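Local coordinates for prepilin-like protein (PDB 6QVF) that probably serves as a competence-associated type IV pilin at the pilus tip, where it is thought to act as a receptor for incoming DNA during natural transformation, at residues 22-27 against 93-98; 59-64 against 76-81; 16-21 against 120-125. All blocks are in the same frame, centred on the assembly; numbering follows the deposited sequence.

Interaction 1: residues 22-27 against 93-98; sequences LERRSA and GTETIF
Glu95 on the strand is held by two consecutive arginines of the helix, one to each carboxylate oxygen. Arg24 NH2 donates to Glu95 OE1 at 2.9 Å, in the guanidinium plane and on the syn side of the oxygen, with a fairly straight N-H...O angle of 158°. Arg25 comes side-on, its NE and NH2 each 3.0 Å from Glu95 OE2. Both of these bonds are more bent, and the guanidinium stands at 75° to the carboxylate. A turn about the CB-CG bond of Arg25 (chi2 -62°) brings its NE and NH2 side to the acid. A water completes the network, taking the N-H of Arg24 NE at 2.6 Å and donating to Glu95 OE2 at 2.8 Å, so OE2 accepts three bonds. Replacing Glu95 with a glutamine would probably leave two neighbouring arginine charges without their shared counter-ion and weaken the tie between helix and strand. Beside the salt bridges, Ile97 CD1 lies 3.7 Å from Arg24 NH2, at the edge of the guanidinium. Arg24 also bonds through NH1 to Gln20 OE1, and Arg25 makes a cation-pi contact with Trp104. This surface contact ties helix 2-30 to the outermost strand 92-97 of the four-stranded pilin sheet, whose next strand, 100-108, supplies Trp104, while Leu22 and Ser26 face strands 117-125 and 131-139.

Interaction 2: residues 59-64 against 76-81; sequences YFVDYY and KQRGGS
Arg78 reaches from the loop to the helix and grips Asp62 end-on, one nitrogen to each carboxylate oxygen. Its NH1 donates to Asp62 OD1 at 2.8 Å on the syn side, and its NH2 to Asp62 OD2 at 3.0 Å from above the carboxylate plane. Both oxygens lie near the guanidinium plane, but the two flat groups are turned 50° apart, so the pairing is twisted rather than coplanar. Val61 covers one face of the guanidinium: its CG1 sits 3.8 Å above the plane, over the centre, while Val61 CB is 3.6 Å from Arg78 NH2. With CG1 anti to the backbone N (chi1 178°), that methyl faces the arginine and CG2 turns to Gln77, lying 3.8 Å from Gln77 NE2. The amide nitrogen of Gln77 finds its polar partner outside the pair, in the carbonyl of Pro154.

A bend about the CB-CG bond of Arg78 (chi2 -64°) carries the guanidinium across to Asp62. Arg78, Gly79 and Gly80 all have positive phi, a conformation glycine favours, and Gly80 N bonds to Gln77 O at 2.9 Å. A second shell fixes the bridge: Arg78 NE pairs with Asp43 and its NH1 also with the carbonyl of Asn84, while Asp62 OD2 takes a further salt bridge from Arg86. The contact joins helix 59-66 to the irregular loop leading to strand 92-97, a loop whose ends the Cys67-Cys91 disulfide also ties. Acid and arginine thus alternate along Asp43, Arg78, Asp62 and Arg86, which probably offsets much of the cost of burying Arg78 and Asp62.

Interaction 3: residues 16-21 against 120-125; sequences AAAVQV and VVVTAT
Ala18 and Val21 of the helix pack on Val122 and Ala124 of the strand, the helix-on-sheet packing of the type IV pilin fold, in which the long N-terminal helix lies across one face of an antiparallel sheet. The short helix and strand segments run nearly antiparallel, at 151°, with their axes 7.6 Å apart. Such a close approach suits the small residues where they meet.

Ala17, at the start of the face, points toward the strand but packs instead on Val102 of the adjacent strand 100-108 and on Ile97 of the edge strand 92-97. Ala18 comes next and is the point of closest backbone approach, its CA 5.3 Å from Ala124 CA. Its methyl is shared between two strand residues: Ala18 CB lies 3.8 Å from Val122 CG2 and 4.0 Å from Ala124 CB. Each is a methyl-to-methyl contact, and with alanine on both sides the second pair lets the backbones come close. Val19 and Gln20 reach other strands of the sheet, at Leu134 and Ile97, and Val21 comes back to strand 117-125 one turn after Ala18. Its CG1, anti to the backbone N (chi1 175°), meets Val122 CG1 at 4.0 Å, the two side chains crossing at a slant.

Val122 therefore spreads its branches along the helix, CG1 to Val21 and CG2 to Ala18. Leu134 of strand 131-139 packs on Ala18 and Val122, and Trp104 of strand 100-108 on Val21 and Val122, so the interface continues over both neighbouring strands. No hydrogen bond links helix and strand here; the tightest approach is that of the Val122 CG2 methyl to the backbone oxygen Ala18 O, at 3.5 Å.

Overall arrangement
Interactions 1 and 3 are successive parts of one interface, where helix 2-30 lies on the four-stranded sheet. Their centres are 6 Å apart and they touch directly: Ile97 CD1 is 3.5 Å from Gln20 OE1, and Leu22 CD1 is 3.5 Å from Val120 O. Interaction 3 forms the buried apolar part over an inner strand, interaction 1 the charged margin at the outermost one. Interaction 2 lies across the chain's centre, about 23 Å and 27 Å from the centres of interactions 1 and 3, and touches neither. It belongs to the region between the helix and the sheet in sequence, yet Phe60 and Tyr64 of its helix pack on Val118, on the same strand as 120-125.

Interaction 1: residues 22-27 against 93-98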
loop_
_atom_site.group_PDB
_atom_site.type_symbol
_atom_site.label_atom_id
_atom_site.label_comp_id
_atom_site.label_asym_id
_atom_site.label_seq_id
_atom_site.Cartn_x
_atom_site.Cartn_y
_atom_site.Cartn_z
ATOM N N LEU B 22 -9.176 -4.831 -4.790
ATOM C CA LEU B 22 -7.741 -4.869 -4.949
ATOM C C LEU B 22 -7.305 -6.126 -5.701
ATOM O O LEU B 22 -6.453 -6.040 -6.607
ATOM C CB LEU B 22 -7.061 -4.820 -3.578
ATOM C CG LEU B 22 -5.536 -4.797 -3.617
ATOM C CD1 LEU B 22 -5.049 -3.514 -4.237
ATOM C CD2 LEU B 22 -4.945 -4.976 -2.223
ATOM N N GLU B 23 -7.932 -7.269 -5.397
ATOM C CA GLU B 23 -7.580 -8.550 -6.066
ATOM C C GLU B 23 -7.952 -8.454 -7.548
ATOM O O GLU B 23 -7.159 -8.859 -8.436
ATOM C CB GLU B 23 -8.342 -9.706 -5.403
ATOM C CG GLU B 23 -7.768 -10.165 -4.077
ATOM C CD GLU B 23 -8.563 -11.204 -3.297
ATOM O OE1 GLU B 23 -9.812 -11.347 -3.513
ATOM O OE2 GLU B 23 -7.908 -11.884 -2.479
ATOM N N ARG B 24 -9.131 -7.927 -7.848
ATOM C CA ARG B 24 -9.597 -7.928 -9.238
ATOM C C ARG B 24 -8.744 -6.970 -10.073
ATOM O O ARG B 24 -8.324 -7.324 -11.189
ATOM C CB ARG B 24 -11.068 -7.573 -9.347
ATOM C CG ARG B 24 -11.948 -8.806 -9.168
ATOM C CD ARG B 24 -13.365 -8.615 -9.655
ATOM N NE ARG B 24 -14.005 -7.523 -8.940
ATOM C CZ ARG B 24 -14.580 -7.658 -7.767
ATOM N NH1 ARG B 24 -14.680 -8.866 -7.221
ATOM N NH2 ARG B 24 -15.008 -6.579 -7.139
ATOM N N ARG B 25 -8.434 -5.784 -9.531
ATOM C CA ARG B 25 -7.653 -4.828 -10.304
ATOM C C ARG B 25 -6.184 -5.260 -10.420
ATOM O O ARG B 25 -5.562 -5.092 -11.479
ATOM C CB ARG B 25 -7.805 -3.421 -9.715
ATOM C CG ARG B 25 -9.251 -2.962 -9.744
ATOM C CD ARG B 25 -9.836 -2.853 -11.141
ATOM N NE ARG B 25 -11.268 -2.624 -11.184
ATOM C CZ ARG B 25 -11.985 -2.497 -12.310
ATOM N NH1 ARG B 25 -11.414 -2.594 -13.513
ATOM N NH2 ARG B 25 -13.286 -2.230 -12.213
ATOM N N SER B 26 -5.614 -5.891 -9.385
ATOM C CA SER B 26 -4.223 -6.390 -9.463
ATOM C C SER B 26 -4.126 -7.525 -10.480
ATOM O O SER B 26 -3.153 -7.620 -11.209
ATOM C CB SER B 26 -3.725 -6.888 -8.109
ATOM O OG SER B 26 -3.714 -5.823 -7.180
ATOM N N ALA B 27 -5.150 -8.381 -10.533
ATOM C CA ALA B 27 -5.153 -9.473 -11.523
ATOM C C ALA B 27 -5.149 -8.925 -12.952
ATOM O O ALA B 27 -4.540 -9.512 -13.843
ATOM C CB ALA B 27 -6.327 -10.401 -11.306
ATOM N N GLY B 93 -11.621 4.299 -10.842
ATOM C CA GLY B 93 -13.054 4.285 -10.759
ATOM C C GLY B 93 -13.543 3.986 -9.357
ATOM O O GLY B 93 -12.780 4.124 -8.387
ATOM N N THR B 94 -14.830 3.659 -9.265
ATOM C CA THR B 94 -15.452 3.342 -8.002
ATOM C C THR B 94 -16.337 2.127 -8.197
ATOM O O THR B 94 -17.156 2.091 -9.124
ATOM C CB THR B 94 -16.217 4.521 -7.386
ATOM O OG1 THR B 94 -15.359 5.650 -7.175
ATOM C CG2 THR B 94 -16.840 4.125 -6.067
ATOM N N GLU B 95 -16.102 1.093 -7.383
ATOM C CA GLU B 95 -16.962 -0.086 -7.407
ATOM C C GLU B 95 -17.785 -0.089 -6.116
ATOM O O GLU B 95 -17.278 0.189 -5.046
ATOM C CB GLU B 95 -16.160 -1.387 -7.490
ATOM C CG GLU B 95 -15.387 -1.632 -8.762
ATOM C CD GLU B 95 -14.767 -3.028 -8.830
ATOM O OE1 GLU B 95 -15.393 -3.970 -8.313
ATOM O OE2 GLU B 95 -13.643 -3.167 -9.399
ATOM N N THR B 96 -19.044 -0.478 -6.191
ATOM C CA THR B 96 -19.835 -0.635 -4.952
ATOM C C THR B 96 -20.078 -2.122 -4.691
ATOM O O THR B 96 -20.650 -2.804 -5.521
ATOM C CB THR B 96 -21.154 0.134 -5.033
ATOM O OG1 THR B 96 -20.794 1.495 -5.305
ATOM C CG2 THR B 96 -21.973 0.023 -3.765
ATOM N N ILE B 97 -19.624 -2.574 -3.525
ATOM C CA ILE B 97 -19.609 -3.957 -3.058
ATOM C C ILE B 97 -20.492 -4.017 -1.810
ATOM O O ILE B 97 -20.164 -3.421 -0.781
ATOM C CB ILE B 97 -18.176 -4.411 -2.713
ATOM C CG1 ILE B 97 -17.183 -4.149 -3.852
ATOM C CG2 ILE B 97 -18.148 -5.866 -2.247
ATOM C CD1 ILE B 97 -17.539 -4.777 -5.162
ATOM N N PHE B 98 -21.644 -4.662 -1.943
ATOM C CA PHE B 98 -22.637 -4.774 -0.840
ATOM C C PHE B 98 -22.849 -3.412 -0.168
ATOM O O PHE B 98 -22.808 -3.299 1.070
ATOM C CB PHE B 98 -22.183 -5.826 0.176
ATOM C CG PHE B 98 -22.040 -7.210 -0.406
ATOM C CD1 PHE B 98 -23.116 -7.813 -1.047
ATOM C CD2 PHE B 98 -20.829 -7.892 -0.366
ATOM C CE1 PHE B 98 -22.996 -9.084 -1.583
ATOM C CE2 PHE B 98 -20.713 -9.163 -0.917
ATOM C CZ PHE B 98 -21.795 -9.753 -1.530
HETATM O O HOH W 1 -13.335 -5.651 -10.690
#

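Interaction 2: residues 59-64 against 76-81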
loop_
_atom_site.group_PDB
_atom_site.type_symbol
_atom_site.label_atom_id
_atom_site.label_comp_id
_atom_site.label_asym_id
_atom_site.label_seq_id
_atom_site.Cartn_x
_atom_site.Cartn_y
_atom_site.Cartn_z
ATOM N N TYR B 59 -0.529 -7.267 -20.144
ATOM C CA TYR B 59 -1.313 -6.078 -19.851
ATOM C C TYR B 59 -0.532 -5.128 -18.930
ATOM O O TYR B 59 -0.883 -3.953 -18.846
ATOM C CB TYR B 59 -2.670 -6.444 -19.252
ATOM C CG TYR B 59 -3.700 -6.871 -20.264
ATOM C CD1 TYR B 59 -3.541 -8.042 -20.986
ATOM C CD2 TYR B 59 -4.758 -6.056 -20.597
ATOM C CE1 TYR B 59 -4.477 -8.443 -21.931
ATOM C CE2 TYR B 59 -5.720 -6.452 -21.518
ATOM C CZ TYR B 59 -5.557 -7.634 -22.222
ATOM O OH TYR B 59 -6.469 -8.019 -23.173
ATOM N N PHE B 60 0.441 -5.658 -18.195
ATOM C CA PHE B 60 1.298 -4.818 -17.353
ATOM C C PHE B 60 1.762 -3.595 -18.157
ATOM O O PHE B 60 1.780 -2.454 -17.664
ATOM C CB PHE B 60 2.472 -5.624 -16.812
ATOM C CG PHE B 60 3.394 -4.814 -15.952
ATOM C CD1 PHE B 60 4.364 -3.995 -16.520
ATOM C CD2 PHE B 60 3.229 -4.825 -14.581
ATOM C CE1 PHE B 60 5.168 -3.200 -15.711
ATOM C CE2 PHE B 60 4.083 -4.068 -13.779
ATOM C CZ PHE B 60 5.027 -3.260 -14.345
ATOM N N VAL B 61 2.195 -3.843 -19.392
ATOM C CA VAL B 61 2.718 -2.760 -20.244
ATOM C C VAL B 61 1.644 -1.711 -20.511
ATOM O O VAL B 61 1.902 -0.502 -20.423
ATOM C CB VAL B 61 3.274 -3.332 -21.559
ATOM C CG1 VAL B 61 3.785 -2.247 -22.501
ATOM C CG2 VAL B 61 4.350 -4.365 -21.297
ATOM N N ASP B 62 0.440 -2.160 -20.870
ATOM C CA ASP B 62 -0.653 -1.275 -21.160
ATOM C C ASP B 62 -0.983 -0.410 -19.943
ATOM O O ASP B 62 -1.100 0.810 -20.058
ATOM C CB ASP B 62 -1.880 -2.033 -21.648
ATOM C CG ASP B 62 -1.513 -2.850 -22.872
ATOM O OD1 ASP B 62 -1.422 -2.250 -23.954
ATOM O OD2 ASP B 62 -1.231 -4.063 -22.703
ATOM N N TYR B 63 -1.097 -1.032 -18.781
ATOM C CA TYR B 63 -1.463 -0.242 -17.594
ATOM C C TYR B 63 -0.315 0.698 -17.205
ATOM O O TYR B 63 -0.572 1.862 -16.821
ATOM C CB TYR B 63 -1.844 -1.145 -16.421
ATOM C CG TYR B 63 -3.240 -1.706 -16.561
ATOM C CD1 TYR B 63 -4.344 -0.905 -16.340
ATOM C CD2 TYR B 63 -3.459 -3.041 -16.878
ATOM C CE1 TYR B 63 -5.626 -1.384 -16.509
ATOM C CE2 TYR B 63 -4.736 -3.537 -17.023
ATOM C CZ TYR B 63 -5.822 -2.715 -16.828
ATOM O OH TYR B 63 -7.077 -3.230 -16.968
ATOM N N TYR B 64 0.927 0.204 -17.226
ATOM C CA TYR B 64 2.091 0.995 -16.825
ATOM C C TYR B 64 2.191 2.276 -17.662
ATOM O O TYR B 64 2.365 3.354 -17.094
ATOM C CB TYR B 64 3.387 0.190 -16.923
ATOM C CG TYR B 64 4.596 0.985 -16.498
ATOM C CD1 TYR B 64 4.894 1.199 -15.167
ATOM C CD2 TYR B 64 5.399 1.623 -17.435
ATOM C CE1 TYR B 64 5.956 1.995 -14.766
ATOM C CE2 TYR B 64 6.459 2.421 -17.036
ATOM C CZ TYR B 64 6.742 2.616 -15.706
ATOM O OH TYR B 64 7.749 3.469 -15.322
ATOM N N LYS B 76 11.985 0.033 -27.864
ATOM C CA LYS B 76 12.084 -1.431 -27.663
ATOM C C LYS B 76 10.764 -2.059 -27.190
ATOM O O LYS B 76 10.615 -3.271 -27.119
ATOM C CB LYS B 76 13.060 -1.738 -26.526
ATOM C CG LYS B 76 14.519 -1.422 -26.800
ATOM C CD LYS B 76 15.365 -2.654 -26.931
ATOM C CE LYS B 76 15.602 -3.046 -28.367
ATOM N NZ LYS B 76 16.249 -1.958 -29.129
ATOM N N GLN B 77 9.820 -1.245 -26.749
ATOM C CA GLN B 77 8.566 -1.796 -26.224
ATOM C C GLN B 77 7.434 -1.171 -27.006
ATOM O O GLN B 77 7.347 0.068 -27.091
ATOM C CB GLN B 77 8.291 -1.454 -24.755
ATOM C CG GLN B 77 9.077 -2.302 -23.796
ATOM C CD GLN B 77 8.572 -2.068 -22.402
ATOM O OE1 GLN B 77 8.835 -1.008 -21.849
ATOM N NE2 GLN B 77 7.927 -3.098 -21.844
ATOM N N ARG B 78 6.598 -2.021 -27.555
ATOM C CA ARG B 78 5.415 -1.639 -28.299
ATOM C C ARG B 78 5.759 -0.640 -29.410
ATOM O O ARG B 78 5.021 0.240 -29.679
ATOM C CB ARG B 78 4.330 -1.073 -27.371
ATOM C CG ARG B 78 3.887 -2.050 -26.273
ATOM C CD ARG B 78 3.210 -3.312 -26.804
ATOM N NE ARG B 78 2.738 -4.186 -25.746
ATOM C CZ ARG B 78 1.549 -4.087 -25.142
ATOM N NH1 ARG B 78 0.688 -3.130 -25.490
ATOM N NH2 ARG B 78 1.285 -4.924 -24.146
ATOM N N GLY B 79 6.922 -0.793 -30.022
ATOM C CA GLY B 79 7.327 0.063 -31.139
ATOM C C GLY B 79 7.482 1.530 -30.755
ATOM O O GLY B 79 7.502 2.417 -31.619
ATOM N N GLY B 80 7.588 1.803 -29.458
ATOM C CA GLY B 80 7.797 3.189 -28.962
ATOM C C GLY B 80 6.593 4.077 -29.178
ATOM O O GLY B 80 6.752 5.301 -29.099
ATOM N N SER B 81 5.397 3.490 -29.375
ATOM C CA SER B 81 4.229 4.264 -29.782
ATOM C C SER B 81 3.030 4.051 -28.859
ATOM O O SER B 81 2.660 2.910 -28.543
ATOM C CB SER B 81 3.829 3.929 -31.190
ATOM O OG SER B 81 2.617 4.573 -31.522
#

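Interaction 3: residues 16-21 against 120-125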
loop_
_atom_site.group_PDB
_atom_site.type_symbol
_atom_site.label_atom_id
_atom_site.label_comp_id
_atom_site.label_asym_id
_atom_site.label_seq_id
_atom_site.Cartn_x
_atom_site.Cartn_y
_atom_site.Cartn_z
ATOM N N ALA B 16 -13.217 -6.320 3.657
ATOM C CA ALA B 16 -13.504 -7.379 2.676
ATOM C C ALA B 16 -13.808 -6.780 1.290
ATOM O O ALA B 16 -13.382 -7.338 0.260
ATOM C CB ALA B 16 -14.644 -8.231 3.156
ATOM N N ALA B 17 -14.536 -5.677 1.235
ATOM C CA ALA B 17 -14.861 -5.026 -0.027
ATOM C C ALA B 17 -13.570 -4.499 -0.686
ATOM O O ALA B 17 -13.351 -4.681 -1.899
ATOM C CB ALA B 17 -15.816 -3.899 0.205
ATOM N N ALA B 18 -12.698 -3.869 0.113
ATOM C CA ALA B 18 -11.439 -3.373 -0.421
ATOM C C ALA B 18 -10.618 -4.533 -0.990
ATOM O O ALA B 18 -10.023 -4.377 -2.065
ATOM C CB ALA B 18 -10.661 -2.645 0.635
ATOM N N VAL B 19 -10.512 -5.651 -0.257
ATOM C CA VAL B 19 -9.691 -6.772 -0.713
ATOM C C VAL B 19 -10.182 -7.248 -2.088
ATOM O O VAL B 19 -9.363 -7.582 -2.975
ATOM C CB VAL B 19 -9.692 -7.918 0.325
ATOM C CG1 VAL B 19 -9.191 -9.222 -0.278
ATOM C CG2 VAL B 19 -8.810 -7.531 1.496
ATOM N N GLN B 20 -11.505 -7.402 -2.232
ATOM C CA GLN B 20 -12.114 -7.964 -3.447
ATOM C C GLN B 20 -11.713 -7.104 -4.660
ATOM O O GLN B 20 -11.310 -7.593 -5.723
ATOM C CB GLN B 20 -13.634 -7.991 -3.261
ATOM C CG GLN B 20 -14.377 -8.620 -4.409
ATOM C CD GLN B 20 -15.880 -8.552 -4.255
ATOM O OE1 GLN B 20 -16.553 -8.132 -5.177
ATOM N NE2 GLN B 20 -16.406 -8.971 -3.103
ATOM N N VAL B 21 -11.826 -5.795 -4.507
ATOM C CA VAL B 21 -11.502 -4.862 -5.585
ATOM C C VAL B 21 -9.990 -4.847 -5.844
ATOM O O VAL B 21 -9.537 -4.872 -6.988
ATOM C CB VAL B 21 -12.031 -3.455 -5.259
ATOM C CG1 VAL B 21 -11.594 -2.446 -6.313
ATOM C CG2 VAL B 21 -13.547 -3.490 -5.096
ATOM N N VAL B 120 -1.519 -0.465 -7.248
ATOM C CA VAL B 120 -2.947 -0.588 -7.209
ATOM C C VAL B 120 -3.370 -0.199 -5.784
ATOM O O VAL B 120 -2.874 -0.765 -4.800
ATOM C CB VAL B 120 -3.442 -2.003 -7.569
ATOM C CG1 VAL B 120 -4.969 -2.061 -7.642
ATOM C CG2 VAL B 120 -2.776 -2.522 -8.840
ATOM N N VAL B 121 -4.204 0.828 -5.680
ATOM C CA VAL B 121 -4.626 1.370 -4.397
ATOM C C VAL B 121 -6.132 1.455 -4.357
ATOM O O VAL B 121 -6.728 1.987 -5.285
ATOM C CB VAL B 121 -3.945 2.716 -4.126
ATOM C CG1 VAL B 121 -4.333 3.281 -2.779
ATOM C CG2 VAL B 121 -2.451 2.542 -4.219
ATOM N N VAL B 122 -6.716 1.036 -3.226
ATOM C CA VAL B 122 -8.144 1.072 -3.043
ATOM C C VAL B 122 -8.488 1.678 -1.688
ATOM O O VAL B 122 -7.768 1.496 -0.718
ATOM C CB VAL B 122 -8.774 -0.323 -3.191
ATOM C CG1 VAL B 122 -8.403 -0.936 -4.535
ATOM C CG2 VAL B 122 -8.419 -1.237 -2.039
ATOM N N THR B 123 -9.632 2.349 -1.663
ATOM C CA THR B 123 -10.179 2.844 -0.406
ATOM C C THR B 123 -11.672 2.532 -0.347
ATOM O O THR B 123 -12.454 3.056 -1.181
ATOM C CB THR B 123 -9.944 4.343 -0.236
ATOM O OG1 THR B 123 -8.560 4.675 -0.177
ATOM C CG2 THR B 123 -10.596 4.885 1.028
ATOM N N ALA B 124 -12.034 1.701 0.629
ATOM C CA ALA B 124 -13.449 1.371 0.899
ATOM C C ALA B 124 -13.978 2.321 1.970
ATOM O O ALA B 124 -13.360 2.466 3.002
ATOM C CB ALA B 124 -13.584 -0.031 1.389
ATOM N N THR B 125 -15.072 3.012 1.681
ATOM C CA THR B 125 -15.652 3.930 2.669
ATOM C C THR B 125 -17.045 3.409 3.009
ATOM O O THR B 125 -17.974 3.513 2.183
ATOM C CB THR B 125 -15.764 5.356 2.125
ATOM O OG1 THR B 125 -14.476 5.899 1.828
ATOM C CG2 THR B 125 -16.478 6.264 3.100
#